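Local coordinates for periplasmic binding protein/LacI transcriptional regulator (Alkaliphilus metalliredigens, PDB 3CTP) that binds the sugar D-xylulofuranose between its two periplasmic-binding-protein-like lobes and probably acts as a DNA-binding transcriptional repressor of the LacI family, at residues 152-163 with 282-293. Numbering follows the deposited sequence.
Sequences ISSDNYNGGRMA and INQPIEALAYTI. With XLF (beta-D-xylulofuranose), chain C.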
loop_
_atom_site.group_PDB
_atom_site.type_symbol
_atom_site.label_atom_id
_atom_site.label_comp_id
_atom_site.label_asym_id
_atom_site.label_seq_id
_atom_site.Cartn_x
_atom_site.Cartn_y
_atom_site.Cartn_z
ATOM N N ILE A 152 -2.169 -22.237 2.882
ATOM C CA ILE A 152 -1.863 -21.992 1.482
ATOM C C ILE A 152 -0.621 -21.091 1.458
ATOM O O ILE A 152 -0.528 -20.130 2.223
ATOM C CB ILE A 152 -3.042 -21.225 0.790
ATOM C CG1 ILE A 152 -4.370 -22.012 0.854
ATOM C CG2 ILE A 152 -2.716 -20.916 -0.675
ATOM C CD1 ILE A 152 -5.256 -21.732 2.153
ATOM N N SER A 153 0.313 -21.369 0.569
ATOM C CA SER A 153 1.514 -20.557 0.503
ATOM C C SER A 153 2.120 -20.623 -0.870
ATOM O O SER A 153 1.724 -21.477 -1.655
ATOM C CB SER A 153 2.498 -21.093 1.531
ATOM O OG SER A 153 3.648 -20.266 1.599
ATOM N N SER A 154 3.057 -19.721 -1.188
ATOM C CA SER A 154 3.884 -19.931 -2.369
ATOM C C SER A 154 5.001 -20.915 -2.027
ATOM O O SER A 154 5.216 -21.225 -0.863
ATOM C CB SER A 154 4.512 -18.626 -2.857
ATOM O OG SER A 154 3.512 -17.702 -3.309
ATOM N N ASP A 155 5.722 -21.381 -3.045
ATOM C CA ASP A 155 6.838 -22.304 -2.837
ATOM C C ASP A 155 8.073 -21.535 -2.403
ATOM O O ASP A 155 9.009 -21.291 -3.164
ATOM C CB ASP A 155 7.077 -23.096 -4.134
ATOM C CG ASP A 155 8.071 -24.204 -3.968
ATOM O OD1 ASP A 155 8.639 -24.378 -2.859
ATOM O OD2 ASP A 155 8.299 -24.873 -5.004
ATOM N N ASN A 156 8.061 -21.135 -1.146
ATOM C CA ASN A 156 9.109 -20.237 -0.666
ATOM C C ASN A 156 10.492 -20.876 -0.573
ATOM O O ASN A 156 11.514 -20.205 -0.788
ATOM C CB ASN A 156 8.641 -19.680 0.674
ATOM C CG ASN A 156 7.532 -18.664 0.475
ATOM O OD1 ASN A 156 7.710 -17.704 -0.281
ATOM N ND2 ASN A 156 6.361 -18.911 1.092
ATOM N N TYR A 157 10.536 -22.172 -0.286
ATOM C CA TYR A 157 11.819 -22.841 -0.213
ATOM C C TYR A 157 12.488 -22.825 -1.586
ATOM O O TYR A 157 13.649 -22.409 -1.742
ATOM C CB TYR A 157 11.659 -24.291 0.284
ATOM C CG TYR A 157 12.984 -25.003 0.240
ATOM C CD1 TYR A 157 13.897 -24.897 1.293
ATOM C CD2 TYR A 157 13.361 -25.724 -0.889
ATOM C CE1 TYR A 157 15.136 -25.521 1.236
ATOM C CE2 TYR A 157 14.598 -26.329 -0.961
ATOM C CZ TYR A 157 15.479 -26.226 0.102
ATOM O OH TYR A 157 16.730 -26.815 -0.001
ATOM N N ASN A 158 11.782 -23.273 -2.578
ATOM C CA ASN A 158 12.358 -23.309 -3.910
ATOM C C ASN A 158 12.622 -21.911 -4.477
ATOM O O ASN A 158 13.578 -21.723 -5.153
ATOM C CB ASN A 158 11.523 -24.126 -4.880
ATOM C CG ASN A 158 11.684 -25.621 -4.681
ATOM O OD1 ASN A 158 12.723 -26.106 -4.373
ATOM N ND2 ASN A 158 10.624 -26.318 -4.894
ATOM N N GLY A 159 11.788 -20.946 -4.103
ATOM C CA GLY A 159 12.057 -19.557 -4.508
ATOM C C GLY A 159 13.359 -19.059 -3.934
ATOM O O GLY A 159 14.099 -18.363 -4.630
ATOM N N GLY A 160 13.676 -19.428 -2.687
ATOM C CA GLY A 160 14.984 -19.015 -2.139
ATOM C C GLY A 160 16.130 -19.693 -2.874
ATOM O O GLY A 160 17.169 -19.058 -3.136
ATOM N N ARG A 161 15.976 -20.977 -3.201
ATOM C CA ARG A 161 17.017 -21.639 -4.020
ATOM C C ARG A 161 17.178 -20.943 -5.368
ATOM O O ARG A 161 18.311 -20.742 -5.842
ATOM C CB ARG A 161 16.685 -23.110 -4.221
ATOM C CG ARG A 161 17.755 -23.794 -5.080
ATOM C CD ARG A 161 19.172 -23.601 -4.490
ATOM N NE ARG A 161 20.199 -24.339 -5.248
ATOM C CZ ARG A 161 20.540 -25.603 -4.996
ATOM N NH1 ARG A 161 19.920 -26.285 -4.022
ATOM N NH2 ARG A 161 21.496 -26.196 -5.717
ATOM N N MET A 162 16.053 -20.591 -6.000
ATOM C CA MET A 162 16.123 -19.953 -7.340
ATOM C C MET A 162 16.875 -18.639 -7.228
ATOM O O MET A 162 17.624 -18.232 -8.132
ATOM C CB MET A 162 14.728 -19.622 -7.929
ATOM C CG MET A 162 13.889 -20.770 -8.422
ATOM S SD MET A 162 12.241 -20.160 -8.970
ATOM C CE MET A 162 11.392 -21.702 -8.720
ATOM N N ALA A 163 16.611 -17.906 -6.156
ATOM C CA ALA A 163 17.296 -16.626 -5.985
ATOM C C ALA A 163 18.784 -16.824 -5.849
ATOM O O ALA A 163 19.565 -16.082 -6.447
ATOM C CB ALA A 163 16.738 -15.877 -4.763
ATOM N N ILE A 282 11.318 -12.852 -7.422
ATOM C CA ILE A 282 10.676 -14.145 -7.552
ATOM C C ILE A 282 9.178 -13.893 -7.459
ATOM O O ILE A 282 8.671 -13.304 -6.498
ATOM C CB ILE A 282 11.060 -15.093 -6.397
ATOM C CG1 ILE A 282 12.590 -15.239 -6.287
ATOM C CG2 ILE A 282 10.384 -16.465 -6.595
ATOM C CD1 ILE A 282 13.255 -15.871 -7.539
ATOM N N ASN A 283 8.458 -14.329 -8.479
ATOM C CA ASN A 283 7.020 -14.150 -8.533
ATOM C C ASN A 283 6.247 -15.028 -7.570
ATOM O O ASN A 283 6.367 -16.251 -7.633
ATOM C CB ASN A 283 6.536 -14.499 -9.956
ATOM C CG ASN A 283 5.075 -14.183 -10.173
ATOM O OD1 ASN A 283 4.699 -13.006 -10.274
ATOM N ND2 ASN A 283 4.234 -15.230 -10.272
ATOM N N GLN A 284 5.416 -14.416 -6.710
ATOM C CA GLN A 284 4.324 -15.164 -6.068
ATOM C C GLN A 284 3.063 -15.034 -6.893
ATOM O O GLN A 284 2.699 -13.910 -7.296
ATOM C CB GLN A 284 4.020 -14.605 -4.670
ATOM C CG GLN A 284 5.124 -14.802 -3.667
ATOM C CD GLN A 284 4.592 -14.702 -2.251
ATOM O OE1 GLN A 284 3.841 -15.566 -1.818
ATOM N NE2 GLN A 284 5.020 -13.672 -1.499
ATOM N N PRO A 285 2.397 -16.164 -7.186
ATOM C CA PRO A 285 1.280 -16.107 -8.133
ATOM C C PRO A 285 0.002 -15.679 -7.438
ATOM O O PRO A 285 -0.802 -16.516 -6.991
ATOM C CB PRO A 285 1.166 -17.550 -8.639
ATOM C CG PRO A 285 1.692 -18.395 -7.484
ATOM C CD PRO A 285 2.797 -17.546 -6.844
ATOM N N ILE A 286 -0.166 -14.362 -7.307
ATOM C CA ILE A 286 -1.266 -13.821 -6.518
ATOM C C ILE A 286 -2.625 -14.346 -6.990
ATOM O O ILE A 286 -3.497 -14.673 -6.173
ATOM C CB ILE A 286 -1.231 -12.268 -6.546
ATOM C CG1 ILE A 286 -0.001 -11.801 -5.741
ATOM C CG2 ILE A 286 -2.492 -11.694 -5.952
ATOM C CD1 ILE A 286 0.186 -10.255 -5.677
ATOM N N GLU A 287 -2.836 -14.416 -8.307
ATOM C CA GLU A 287 -4.142 -14.898 -8.777
ATOM C C GLU A 287 -4.395 -16.339 -8.325
ATOM O O GLU A 287 -5.512 -16.681 -7.867
ATOM C CB GLU A 287 -4.282 -14.802 -10.308
ATOM C CG GLU A 287 -4.358 -13.365 -10.807
ATOM C CD GLU A 287 -5.745 -12.775 -10.702
ATOM O OE1 GLU A 287 -6.733 -13.546 -10.702
ATOM O OE2 GLU A 287 -5.851 -11.530 -10.645
ATOM N N ALA A 288 -3.401 -17.214 -8.492
ATOM C CA ALA A 288 -3.580 -18.606 -8.051
ATOM C C ALA A 288 -3.741 -18.703 -6.529
ATOM O O ALA A 288 -4.533 -19.519 -6.028
ATOM C CB ALA A 288 -2.405 -19.481 -8.505
ATOM N N LEU A 289 -2.971 -17.914 -5.781
ATOM C CA LEU A 289 -3.099 -17.947 -4.317
ATOM C C LEU A 289 -4.499 -17.519 -3.903
ATOM O O LEU A 289 -5.131 -18.163 -3.063
ATOM C CB LEU A 289 -2.095 -16.993 -3.671
ATOM C CG LEU A 289 -0.642 -17.451 -3.766
ATOM C CD1 LEU A 289 0.282 -16.261 -3.463
ATOM C CD2 LEU A 289 -0.371 -18.608 -2.776
ATOM N N ALA A 290 -4.979 -16.410 -4.482
ATOM C CA ALA A 290 -6.285 -15.878 -4.094
ATOM C C ALA A 290 -7.396 -16.833 -4.479
ATOM O O ALA A 290 -8.329 -17.074 -3.712
ATOM C CB ALA A 290 -6.492 -14.496 -4.773
ATOM N N TYR A 291 -7.328 -17.361 -5.700
ATOM C CA TYR A 291 -8.297 -18.344 -6.143
ATOM C C TYR A 291 -8.366 -19.515 -5.170
ATOM O O TYR A 291 -9.459 -19.952 -4.752
ATOM C CB TYR A 291 -7.929 -18.857 -7.553
ATOM C CG TYR A 291 -8.724 -20.073 -7.989
ATOM C CD1 TYR A 291 -9.973 -19.933 -8.541
ATOM C CD2 TYR A 291 -8.211 -21.353 -7.828
ATOM C CE1 TYR A 291 -10.720 -21.048 -8.922
ATOM C CE2 TYR A 291 -8.945 -22.479 -8.228
ATOM C CZ TYR A 291 -10.192 -22.303 -8.772
ATOM O OH TYR A 291 -10.924 -23.404 -9.176
ATOM N N THR A 292 -7.199 -20.023 -4.805
ATOM C CA THR A 292 -7.107 -21.225 -3.980
ATOM C C THR A 292 -7.641 -20.964 -2.575
ATOM O O THR A 292 -8.377 -21.758 -2.023
ATOM C CB THR A 292 -5.651 -21.708 -3.963
ATOM O OG1 THR A 292 -5.305 -22.063 -5.312
ATOM C CG2 THR A 292 -5.460 -22.934 -3.041
ATOM N N ILE A 293 -7.255 -19.822 -2.000
ATOM C CA ILE A 293 -7.687 -19.493 -0.654
ATOM C C ILE A 293 -9.215 -19.442 -0.616
ATOM O O ILE A 293 -9.857 -20.005 0.289
ATOM C CB ILE A 293 -7.101 -18.122 -0.264
ATOM C CG1 ILE A 293 -5.588 -18.227 -0.019
ATOM C CG2 ILE A 293 -7.845 -17.507 0.908
ATOM C CD1 ILE A 293 -4.863 -16.861 0.095
HETATM O O4 XLF C . 5.844 -13.383 4.720
HETATM C C4 XLF C . 6.433 -13.073 3.455
HETATM C C5 XLF C . 7.361 -11.885 3.662
HETATM O O5 XLF C . 6.717 -10.767 3.041
HETATM C C3 XLF C . 5.382 -12.569 2.479
HETATM O O3 XLF C . 5.101 -13.534 1.457
HETATM C C2 XLF C . 6.054 -11.345 1.920
HETATM O O2 XLF C . 7.036 -11.706 0.927
HETATM C C1 XLF C . 5.070 -10.338 1.361
HETATM O O1 XLF C . 5.779 -9.155 0.964
HETATM O O HOH W 1 3.963 -17.310 0.319
#
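Ile152 packs against one side of helix 286-293, meeting Leu289, Thr292 and Ile293. Its CG2, placed anti to the backbone N by a chi1 of -60°, does most of the touching: it lies 3.9 Å from Leu289 CD2 and 4.0 Å from Ile293 CG1, with Thr292 CG2 beside them. Thr292 presents CG2 while its OG1 turns back to bond Ala288 O. The strand and helix axes run antiparallel (172°). A second apolar patch forms at the other end, where CG1 and CD1 of Ile282 lie against helix 156-163 at Gly159, Met162 and Ala163, CD1 being 4.0 Å from Met162 CB. Gly159 lets Ile282 come close to the helix backbone.

Between these patches Ser154 OG donates a short, 2.6 Å hydrogen bond to Gln284 OE1, in the carbonyl plane and on a lone pair. Leu289 CD1 and Pro285 CD pack against the hydroxyl oxygen. A water held by Ser154 N and Asn156 ND2 donates to OE1, at 2.8 Å, while Gln284 NE2 reaches O3 of the xylulofuranose at 3.0 Å and bonds Asp267. The amide is thus gripped at both ends and its flip fixed. A leucine in place of Gln284 would probably leave the Ser154 hydroxyl and the sugar O3 each without this partner.

The Ser154-Gln284 bond joins two interlobe linkers, consistent with the hinge of the periplasmic-binding-protein-like fold, beside the sugar in the cleft. Strand 311-318 runs between strands 151-154 and 281-283 in the sheet, so the contact bridges across it, with helix 73-88 packed against Ile286 and Ala290.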